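Local coordinates for protein dihydroorotase (Agrobacterium tumefaciens, PDB 2OGJ) that probably acts as a zinc-dependent esterase of the amidohydrolase superfamily, deacetylating acetyl-(R)-mandelate and, less efficiently, acetyl glycolate, at residues A[38-49]-A[340-349]; A[91-102]-A[121-130]. One frame throughout, in Å; residues are numbered along the deposited sequence.

Interaction 1 (A[38-49]-A[340-349])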
loop_
_atom_site.group_PDB
_atom_site.type_symbol
_atom_site.label_atom_id
_atom_site.label_comp_id
_atom_site.label_asym_id
_atom_site.label_seq_id
_atom_site.Cartn_x
_atom_site.Cartn_y
_atom_site.Cartn_z
ATOM N N ILE A 38 58.563 -16.436 14.650
ATOM C CA ILE A 38 58.010 -16.946 13.402
ATOM C C ILE A 38 58.706 -16.273 12.228
ATOM O O ILE A 38 58.909 -15.058 12.224
ATOM C CB ILE A 38 56.481 -16.686 13.310
ATOM C CG1 ILE A 38 55.791 -17.186 14.581
ATOM C CG2 ILE A 38 55.888 -17.415 12.107
ATOM C CD1 ILE A 38 54.292 -16.914 14.628
ATOM N N LEU A 39 59.094 -17.078 11.246
ATOM C CA LEU A 39 59.758 -16.567 10.056
ATOM C C LEU A 39 58.836 -16.644 8.832
ATOM O O LEU A 39 58.386 -17.729 8.446
ATOM C CB LEU A 39 61.026 -17.372 9.778
ATOM C CG LEU A 39 61.831 -16.902 8.566
ATOM C CD1 LEU A 39 62.444 -15.565 8.900
ATOM C CD2 LEU A 39 62.917 -17.890 8.217
ATOM N N ILE A 40 58.551 -15.493 8.230
ATOM C CA ILE A 40 57.699 -15.447 7.048
ATOM C C ILE A 40 58.560 -15.296 5.795
ATOM O O ILE A 40 59.423 -14.412 5.730
ATOM C CB ILE A 40 56.725 -14.255 7.076
ATOM C CG1 ILE A 40 56.085 -14.112 8.463
ATOM C CG2 ILE A 40 55.665 -14.454 6.007
ATOM C CD1 ILE A 40 55.241 -15.268 8.881
ATOM N N GLY A 41 58.326 -16.160 4.807
ATOM C CA GLY A 41 59.075 -16.092 3.562
ATOM C C GLY A 41 58.561 -14.990 2.652
ATOM O O GLY A 41 57.422 -14.545 2.798
ATOM N N GLY A 42 59.406 -14.530 1.731
ATOM C CA GLY A 42 59.020 -13.480 0.799
ATOM C C GLY A 42 57.738 -13.799 0.045
ATOM O O GLY A 42 57.109 -12.909 -0.545
ATOM N N ASP A 43 57.359 -15.077 0.052
ATOM C CA ASP A 43 56.131 -15.535 -0.594
ATOM C C ASP A 43 54.971 -15.497 0.421
ATOM O O ASP A 43 53.883 -16.021 0.179
ATOM C CB ASP A 43 56.313 -16.961 -1.139
ATOM C CG ASP A 43 56.696 -17.970 -0.059
ATOM O OD1 ASP A 43 56.611 -19.192 -0.335
ATOM O OD2 ASP A 43 57.093 -17.549 1.052
ATOM N N GLY A 44 55.222 -14.860 1.561
ATOM C CA GLY A 44 54.223 -14.741 2.602
ATOM C C GLY A 44 53.862 -16.054 3.262
ATOM O O GLY A 44 52.749 -16.217 3.754
ATOM N N LYS A 45 54.791 -17.002 3.271
ATOM C CA LYS A 45 54.519 -18.292 3.894
ATOM C C LYS A 45 55.480 -18.584 5.036
ATOM O O LYS A 45 56.671 -18.268 4.968
ATOM C CB LYS A 45 54.565 -19.409 2.850
ATOM C CG LYS A 45 53.477 -19.283 1.807
ATOM C CD LYS A 45 53.521 -20.378 0.764
ATOM C CE LYS A 45 52.423 -20.160 -0.274
ATOM N NZ LYS A 45 52.448 -21.154 -1.390
ATOM N N ILE A 46 54.937 -19.181 6.090
ATOM C CA ILE A 46 55.705 -19.528 7.282
ATOM C C ILE A 46 56.867 -20.468 6.948
ATOM O O ILE A 46 56.667 -21.647 6.656
ATOM C CB ILE A 46 54.790 -20.195 8.340
ATOM C CG1 ILE A 46 53.585 -19.287 8.622
ATOM C CG2 ILE A 46 55.579 -20.468 9.618
ATOM C CD1 ILE A 46 52.520 -19.927 9.473
ATOM N N ALA A 47 58.081 -19.927 6.996
ATOM C CA ALA A 47 59.291 -20.691 6.701
ATOM C C ALA A 47 59.697 -21.512 7.913
ATOM O O ALA A 47 60.082 -22.679 7.787
ATOM C CB ALA A 47 60.427 -19.752 6.311
ATOM N N ALA A 48 59.596 -20.904 9.090
ATOM C CA ALA A 48 59.961 -21.605 10.308
ATOM C C ALA A 48 59.315 -21.040 11.569
ATOM O O ALA A 48 58.874 -19.892 11.607
ATOM C CB ALA A 48 61.474 -21.600 10.457
ATOM N N VAL A 49 59.262 -21.867 12.603
ATOM C CA VAL A 49 58.709 -21.470 13.888
ATOM C C VAL A 49 59.526 -22.156 14.983
ATOM O O VAL A 49 59.571 -23.389 15.066
ATOM C CB VAL A 49 57.230 -21.883 14.023
ATOM C CG1 VAL A 49 56.680 -21.432 15.378
ATOM C CG2 VAL A 49 56.439 -21.280 12.892
ATOM N N ARG A 340 47.299 -23.515 11.214
ATOM C CA ARG A 340 47.788 -22.225 10.742
ATOM C C ARG A 340 49.247 -21.895 11.026
ATOM O O ARG A 340 49.826 -21.057 10.343
ATOM C CB ARG A 340 46.884 -21.116 11.270
ATOM C CG ARG A 340 45.495 -21.163 10.677
ATOM C CD ARG A 340 45.434 -20.511 9.318
ATOM N NE ARG A 340 44.781 -19.214 9.415
ATOM C CZ ARG A 340 43.878 -18.765 8.551
ATOM N NH1 ARG A 340 43.516 -19.510 7.510
ATOM N NH2 ARG A 340 43.325 -17.571 8.739
ATOM N N LEU A 341 49.841 -22.547 12.025
ATOM C CA LEU A 341 51.245 -22.303 12.369
ATOM C C LEU A 341 52.204 -23.204 11.579
ATOM O O LEU A 341 53.413 -22.986 11.592
ATOM C CB LEU A 341 51.470 -22.492 13.874
ATOM C CG LEU A 341 51.939 -21.293 14.720
ATOM C CD1 LEU A 341 52.036 -20.042 13.885
ATOM C CD2 LEU A 341 50.981 -21.092 15.866
ATOM N N ASP A 342 51.647 -24.194 10.878
ATOM C CA ASP A 342 52.410 -25.138 10.057
ATOM C C ASP A 342 53.338 -24.419 9.090
ATOM O O ASP A 342 53.093 -23.271 8.733
ATOM C CB ASP A 342 51.462 -26.005 9.232
ATOM C CG ASP A 342 50.973 -27.231 9.976
ATOM O OD1 ASP A 342 50.726 -27.164 11.205
ATOM O OD2 ASP A 342 50.810 -28.273 9.304
ATOM N N VAL A 343 54.399 -25.092 8.659
ATOM C CA VAL A 343 55.313 -24.480 7.709
ATOM C C VAL A 343 54.622 -24.505 6.358
ATOM O O VAL A 343 53.897 -25.444 6.047
ATOM C CB VAL A 343 56.661 -25.244 7.624
ATOM C CG1 VAL A 343 57.425 -24.842 6.371
ATOM C CG2 VAL A 343 57.508 -24.925 8.837
ATOM N N GLY A 344 54.833 -23.465 5.562
ATOM C CA GLY A 344 54.204 -23.413 4.258
ATOM C C GLY A 344 52.854 -22.714 4.272
ATOM O O GLY A 344 52.397 -22.217 3.239
ATOM N N GLN A 345 52.208 -22.685 5.441
ATOM C CA GLN A 345 50.926 -22.005 5.567
ATOM C C GLN A 345 51.075 -20.502 5.367
ATOM O O GLN A 345 52.031 -19.928 5.876
ATOM C CB GLN A 345 50.293 -22.305 6.927
ATOM C CG GLN A 345 49.472 -23.584 6.961
ATOM C CD GLN A 345 48.023 -23.355 6.585
ATOM O OE1 GLN A 345 47.117 -23.934 7.185
ATOM N NE2 GLN A 345 47.574 -22.556 5.623
ATOM N N ARG A 346 50.176 -19.891 4.627
ATOM C CA ARG A 346 50.282 -18.450 4.392
ATOM C C ARG A 346 50.135 -17.706 5.712
ATOM O O ARG A 346 49.179 -17.930 6.445
ATOM C CB ARG A 346 49.200 -17.970 3.437
ATOM C CG ARG A 346 49.455 -16.565 2.951
ATOM C CD ARG A 346 48.215 -15.909 2.378
ATOM N NE ARG A 346 48.557 -14.627 1.771
ATOM C CZ ARG A 346 47.725 -13.592 1.701
ATOM N NH1 ARG A 346 46.495 -13.692 2.210
ATOM N NH2 ARG A 346 48.117 -12.454 1.124
ATOM N N ALA A 347 51.085 -16.826 6.017
ATOM C CA ALA A 347 51.047 -16.073 7.267
ATOM C C ALA A 347 49.824 -15.175 7.286
ATOM O O ALA A 347 49.581 -14.414 6.344
ATOM C CB ALA A 347 52.301 -15.249 7.416
ATOM N N ASP A 348 49.045 -15.274 8.353
ATOM C CA ASP A 348 47.838 -14.471 8.485
ATOM C C ASP A 348 47.572 -14.292 9.977
ATOM O O ASP A 348 46.673 -14.922 10.545
ATOM C CB ASP A 348 46.673 -15.189 7.788
ATOM C CG ASP A 348 45.432 -14.323 7.686
ATOM O OD1 ASP A 348 44.448 -14.719 7.020
ATOM O OD2 ASP A 348 45.442 -13.236 8.290
ATOM N N PHE A 349 48.367 -13.431 10.609
ATOM C CA PHE A 349 48.250 -13.203 12.053
ATOM C C PHE A 349 47.754 -11.822 12.478
ATOM O O PHE A 349 47.431 -10.967 11.670
ATOM C CB PHE A 349 49.605 -13.441 12.729
ATOM C CG PHE A 349 50.327 -14.658 12.247
ATOM C CD1 PHE A 349 51.563 -14.528 11.641
ATOM C CD2 PHE A 349 49.781 -15.924 12.393
ATOM C CE1 PHE A 349 52.255 -15.636 11.181
ATOM C CE2 PHE A 349 50.459 -17.050 11.938
ATOM C CZ PHE A 349 51.697 -16.911 11.332
#
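Ile46 sits at the middle of this contact, its backbone N-H and C=O bonded to Gln345 and Gly344 and its side chain plugged into the curl of 340-349. Its N-H donates to Gln345 O at 3.0 Å, and its carbonyl O accepts from Gly344 N at 2.8 Å. Ala347 N donates to Gly44 O at 2.9 Å; this bond and that of Ile46 N to Gln345 O flank Lys45 and Arg346, which form a single beta bridge. With CG1 anti to its carbonyl carbon (chi1 -54°) and the chain extended beyond, Ile46 carries CD1 in among the carbonyls of Arg340, Leu341 and Asp342 and up to the edge of the Phe349 ring, 3.6 Å from CZ. Ile40 CD1 reaches the same ring near its plane, at CE1, and also packs on Ala347 CB, while Ile38 CD1 lies over a face and meets Leu341 CD1 at 3.9 Å. Val343 lays its methyls against the carbonyl oxygens of Ile46 and Ala47. Type I (Gly41 to Gly44) and type II (Asp342 to Gln345) turns shape the partners. The hairpin of strands 36-40 and 46-50, with a classic bulge at Ala47 and Ala48 opposite Leu39, meets the loop that leads into strand 348-362. It belongs to the small beta-rich part beside the barrel, away from the zinc site; Ile69 of strand 68-75 packs on both Ile38 and Phe349, and strand 17-20 flanks strand 36-40.

Interaction 2 (A[91-102]-A[121-130]); sequences PSECGAERGVTT and IIEPSRERIK
Thr102 and Arg128 pair as a parallel bridge where strands 100-102 and 128-130 come together at 56°, Arg128 N donating to Thr101 O at 2.9 Å. Their side chains share one face of the sheet: Arg128, its CG anti to the backbone N and its chain bent farther out, brings NE back to Thr102 OG1 at 3.3 Å. That oxygen lies in the guanidinium plane, though the N-H points to it at only 138°. Glu127 points into the loop before strand 100-106. Bent at chi2, it offers the anti lone pair of OE2 to Ala96 N, 3.2 Å away and nearly straight at 172°. Arg126 NH1 forms a salt bridge to the same OE2 at 3.3 Å, with Ala96 CB over one face of the guanidinium. Farther along, the Pro91 ring packs its CG on Ile121 CG2 and its CB on Ile129 CD1, beside Ser125 OG, which is itself bonded to Ile121 O. Glu127 is buried, and OE2 is met by a backbone N-H and a guanidinium, which probably stabilises its anionic form. Arg126 also pairs with Glu385 of strand 385-388, so its charge is probably shared between two carboxylates.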
loop_
_atom_site.group_PDB
_atom_site.type_symbol
_atom_site.label_atom_id
_atom_site.label_comp_id
_atom_site.label_asym_id
_atom_site.label_seq_id
_atom_site.Cartn_x
_atom_site.Cartn_y
_atom_site.Cartn_z
ATOM N N PRO A 91 37.198 -0.222 4.225
ATOM C CA PRO A 91 37.784 -1.348 4.949
ATOM C C PRO A 91 39.076 -0.939 5.660
ATOM O O PRO A 91 39.442 -1.519 6.678
ATOM C CB PRO A 91 37.996 -2.402 3.863
ATOM C CG PRO A 91 37.939 -1.639 2.595
ATOM C CD PRO A 91 36.907 -0.600 2.833
ATOM N N SER A 92 39.763 0.076 5.144
ATOM C CA SER A 92 40.983 0.536 5.797
ATOM C C SER A 92 40.667 1.139 7.178
ATOM O O SER A 92 41.560 1.295 7.997
ATOM C CB SER A 92 41.691 1.584 4.933
ATOM O OG SER A 92 41.189 2.884 5.184
ATOM N N GLU A 93 39.391 1.461 7.458
ATOM C CA GLU A 93 38.991 2.086 8.712
ATOM C C GLU A 93 38.619 1.039 9.756
ATOM O O GLU A 93 38.455 1.379 10.947
ATOM C CB GLU A 93 37.829 3.051 8.482
ATOM C CG GLU A 93 38.145 4.184 7.521
ATOM C CD GLU A 93 36.966 5.114 7.306
ATOM O OE1 GLU A 93 35.903 4.875 7.917
ATOM O OE2 GLU A 93 37.105 6.081 6.528
ATOM N N CYS A 94 38.476 -0.207 9.375
ATOM C CA CYS A 94 38.100 -1.244 10.334
ATOM C C CYS A 94 38.845 -2.546 10.070
ATOM O O CYS A 94 38.513 -3.574 10.646
ATOM C CB CYS A 94 36.602 -1.501 10.227
ATOM S SG CYS A 94 36.137 -1.946 8.522
ATOM N N GLY A 95 39.836 -2.490 9.189
ATOM C CA GLY A 95 40.610 -3.672 8.843
ATOM C C GLY A 95 41.980 -3.856 9.487
ATOM O O GLY A 95 42.117 -3.795 10.708
ATOM N N ALA A 96 42.985 -4.088 8.639
ATOM C CA ALA A 96 44.380 -4.323 9.033
ATOM C C ALA A 96 44.981 -3.313 9.994
ATOM O O ALA A 96 45.588 -3.703 10.989
ATOM C CB ALA A 96 45.248 -4.413 7.807
ATOM N N GLU A 97 44.844 -2.022 9.678
ATOM C CA GLU A 97 45.353 -0.981 10.561
ATOM C C GLU A 97 44.764 -1.112 11.962
ATOM O O GLU A 97 45.199 -0.466 12.898
ATOM C CB GLU A 97 45.056 0.405 9.985
ATOM C CG GLU A 97 45.752 1.543 10.716
ATOM C CD GLU A 97 45.427 2.900 10.124
ATOM O OE1 GLU A 97 44.651 2.951 9.146
ATOM O OE2 GLU A 97 45.947 3.912 10.639
ATOM N N ARG A 98 43.766 -2.000 12.094
ATOM C CA ARG A 98 43.078 -2.236 13.375
ATOM C C ARG A 98 43.321 -3.636 13.934
ATOM O O ARG A 98 42.847 -3.975 15.020
ATOM C CB ARG A 98 41.566 -2.030 13.212
ATOM C CG ARG A 98 41.120 -0.593 12.894
ATOM C CD ARG A 98 41.103 0.277 14.139
ATOM N NE ARG A 98 40.824 1.679 13.839
ATOM C CZ ARG A 98 41.719 2.542 13.359
ATOM N NH1 ARG A 98 42.966 2.157 13.121
ATOM N NH2 ARG A 98 41.366 3.797 13.111
ATOM N N GLY A 99 44.054 -4.449 13.184
ATOM C CA GLY A 99 44.338 -5.799 13.622
ATOM C C GLY A 99 43.336 -6.807 13.119
ATOM O O GLY A 99 43.364 -7.954 13.549
ATOM N N VAL A 100 42.466 -6.379 12.207
ATOM C CA VAL A 100 41.427 -7.242 11.631
ATOM C C VAL A 100 41.787 -7.662 10.203
ATOM O O VAL A 100 41.904 -6.824 9.308
ATOM C CB VAL A 100 40.052 -6.519 11.624
ATOM C CG1 VAL A 100 38.957 -7.474 11.184
ATOM C CG2 VAL A 100 39.752 -5.965 12.999
ATOM N N THR A 101 41.941 -8.968 10.005
ATOM C CA THR A 101 42.339 -9.542 8.723
ATOM C C THR A 101 41.230 -9.911 7.776
ATOM O O THR A 101 41.396 -9.862 6.566
ATOM C CB THR A 101 43.166 -10.801 8.949
ATOM O OG1 THR A 101 44.353 -10.445 9.662
ATOM C CG2 THR A 101 43.521 -11.459 7.613
ATOM N N THR A 102 40.108 -10.336 8.326
ATOM C CA THR A 102 38.976 -10.701 7.492
ATOM C C THR A 102 37.792 -9.851 7.885
ATOM O O THR A 102 37.455 -9.744 9.064
ATOM C CB THR A 102 38.620 -12.186 7.653
ATOM O OG1 THR A 102 39.729 -12.979 7.208
ATOM C CG2 THR A 102 37.363 -12.535 6.854
ATOM N N ILE A 121 35.379 -2.731 -3.530
ATOM C CA ILE A 121 35.797 -3.071 -2.172
ATOM C C ILE A 121 36.592 -4.364 -2.003
ATOM O O ILE A 121 37.668 -4.354 -1.415
ATOM C CB ILE A 121 34.585 -3.118 -1.216
ATOM C CG1 ILE A 121 33.758 -1.843 -1.382
ATOM C CG2 ILE A 121 35.059 -3.268 0.220
ATOM C CD1 ILE A 121 34.551 -0.554 -1.203
ATOM N N ILE A 122 36.069 -5.471 -2.515
ATOM C CA ILE A 122 36.748 -6.752 -2.367
ATOM C C ILE A 122 38.083 -6.882 -3.072
ATOM O O ILE A 122 39.107 -6.996 -2.417
ATOM C CB ILE A 122 35.861 -7.937 -2.836
ATOM C CG1 ILE A 122 34.577 -8.019 -2.008
ATOM C CG2 ILE A 122 36.606 -9.237 -2.657
ATOM C CD1 ILE A 122 33.639 -9.094 -2.477
ATOM N N GLU A 123 38.074 -6.869 -4.397
ATOM C CA GLU A 123 39.297 -7.057 -5.183
ATOM C C GLU A 123 40.507 -6.187 -4.839
ATOM O O GLU A 123 41.625 -6.695 -4.726
ATOM C CB GLU A 123 38.961 -6.950 -6.676
ATOM C CG GLU A 123 37.973 -8.045 -7.139
ATOM C CD GLU A 123 37.277 -7.744 -8.478
ATOM O OE1 GLU A 123 37.391 -6.607 -8.985
ATOM O OE2 GLU A 123 36.594 -8.643 -9.022
ATOM N N PRO A 124 40.305 -4.873 -4.653
ATOM C CA PRO A 124 41.445 -4.018 -4.321
ATOM C C PRO A 124 41.925 -4.033 -2.866
ATOM O O PRO A 124 42.979 -3.473 -2.573
ATOM C CB PRO A 124 40.963 -2.628 -4.747
ATOM C CG PRO A 124 39.515 -2.677 -4.446
ATOM C CD PRO A 124 39.124 -4.050 -4.974
ATOM N N SER A 125 41.184 -4.665 -1.959
ATOM C CA SER A 125 41.574 -4.679 -0.545
ATOM C C SER A 125 42.659 -5.687 -0.177
ATOM O O SER A 125 42.733 -6.769 -0.774
ATOM C CB SER A 125 40.355 -4.946 0.340
ATOM O OG SER A 125 39.558 -3.787 0.510
ATOM N N ARG A 126 43.489 -5.348 0.815
ATOM C CA ARG A 126 44.522 -6.292 1.226
ATOM C C ARG A 126 43.986 -7.344 2.183
ATOM O O ARG A 126 44.595 -8.400 2.339
ATOM C CB ARG A 126 45.782 -5.604 1.818
ATOM C CG ARG A 126 45.638 -4.390 2.729
ATOM C CD ARG A 126 46.990 -4.177 3.432
ATOM N NE ARG A 126 47.279 -2.849 3.997
ATOM C CZ ARG A 126 46.385 -2.036 4.559
ATOM N NH1 ARG A 126 45.096 -2.378 4.641
ATOM N NH2 ARG A 126 46.791 -0.884 5.077
ATOM N N GLU A 127 42.836 -7.071 2.799
ATOM C CA GLU A 127 42.223 -8.020 3.723
ATOM C C GLU A 127 41.330 -9.005 2.987
ATOM O O GLU A 127 41.058 -8.843 1.801
ATOM C CB GLU A 127 41.384 -7.289 4.768
ATOM C CG GLU A 127 42.158 -6.212 5.506
ATOM C CD GLU A 127 42.049 -4.843 4.848
ATOM O OE1 GLU A 127 41.800 -4.777 3.616
ATOM O OE2 GLU A 127 42.230 -3.832 5.564
ATOM N N ARG A 128 40.887 -10.038 3.693
ATOM C CA ARG A 128 39.999 -11.015 3.095
ATOM C C ARG A 128 38.631 -10.396 3.304
ATOM O O ARG A 128 38.250 -10.069 4.435
ATOM C CB ARG A 128 40.069 -12.353 3.828
ATOM C CG ARG A 128 39.193 -13.444 3.225
ATOM C CD ARG A 128 39.123 -14.640 4.151
ATOM N NE ARG A 128 40.448 -14.943 4.684
ATOM C CZ ARG A 128 41.360 -15.683 4.064
ATOM N NH1 ARG A 128 41.094 -16.221 2.878
ATOM N NH2 ARG A 128 42.548 -15.861 4.624
ATOM N N ILE A 129 37.895 -10.216 2.219
ATOM C CA ILE A 129 36.584 -9.625 2.325
ATOM C C ILE A 129 35.492 -10.505 1.721
ATOM O O ILE A 129 35.484 -10.830 0.524
ATOM C CB ILE A 129 36.621 -8.225 1.717
ATOM C CG1 ILE A 129 37.584 -7.372 2.546
ATOM C CG2 ILE A 129 35.233 -7.620 1.674
ATOM C CD1 ILE A 129 37.868 -6.050 1.963
ATOM N N LYS A 130 34.603 -10.932 2.610
ATOM C CA LYS A 130 33.478 -11.774 2.255
ATOM C C LYS A 130 32.251 -10.922 2.541
ATOM O O LYS A 130 32.349 -9.877 3.175
ATOM C CB LYS A 130 33.447 -13.029 3.132
ATOM C CG LYS A 130 34.817 -13.613 3.468
ATOM C CD LYS A 130 35.263 -14.736 2.547
ATOM C CE LYS A 130 35.640 -14.229 1.181
ATOM N NZ LYS A 130 36.308 -15.293 0.365
#

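How the interactions relate
Interactions 1 and 2 have centres about 20 Å apart and both reach the mixed sheet that contains strands 68-75, 100-106, 128-132 and 348-362. In chain order, 38-49 comes first, then both segments of interaction 2, then 340-349, so interaction 1 closes a long loop within which the beta-alpha-beta unit of interaction 2 folds. Asp348 connects them directly: its OD1 forms a salt bridge with Arg128 NH2, 3.3 Å away, and its OD2 a weak hydrogen bond with Thr101 OG1. These bonds of Asp348 lie where the smaller beta-rich part, built from both ends of the chain, abuts the TIM barrel that carries the two zinc ions.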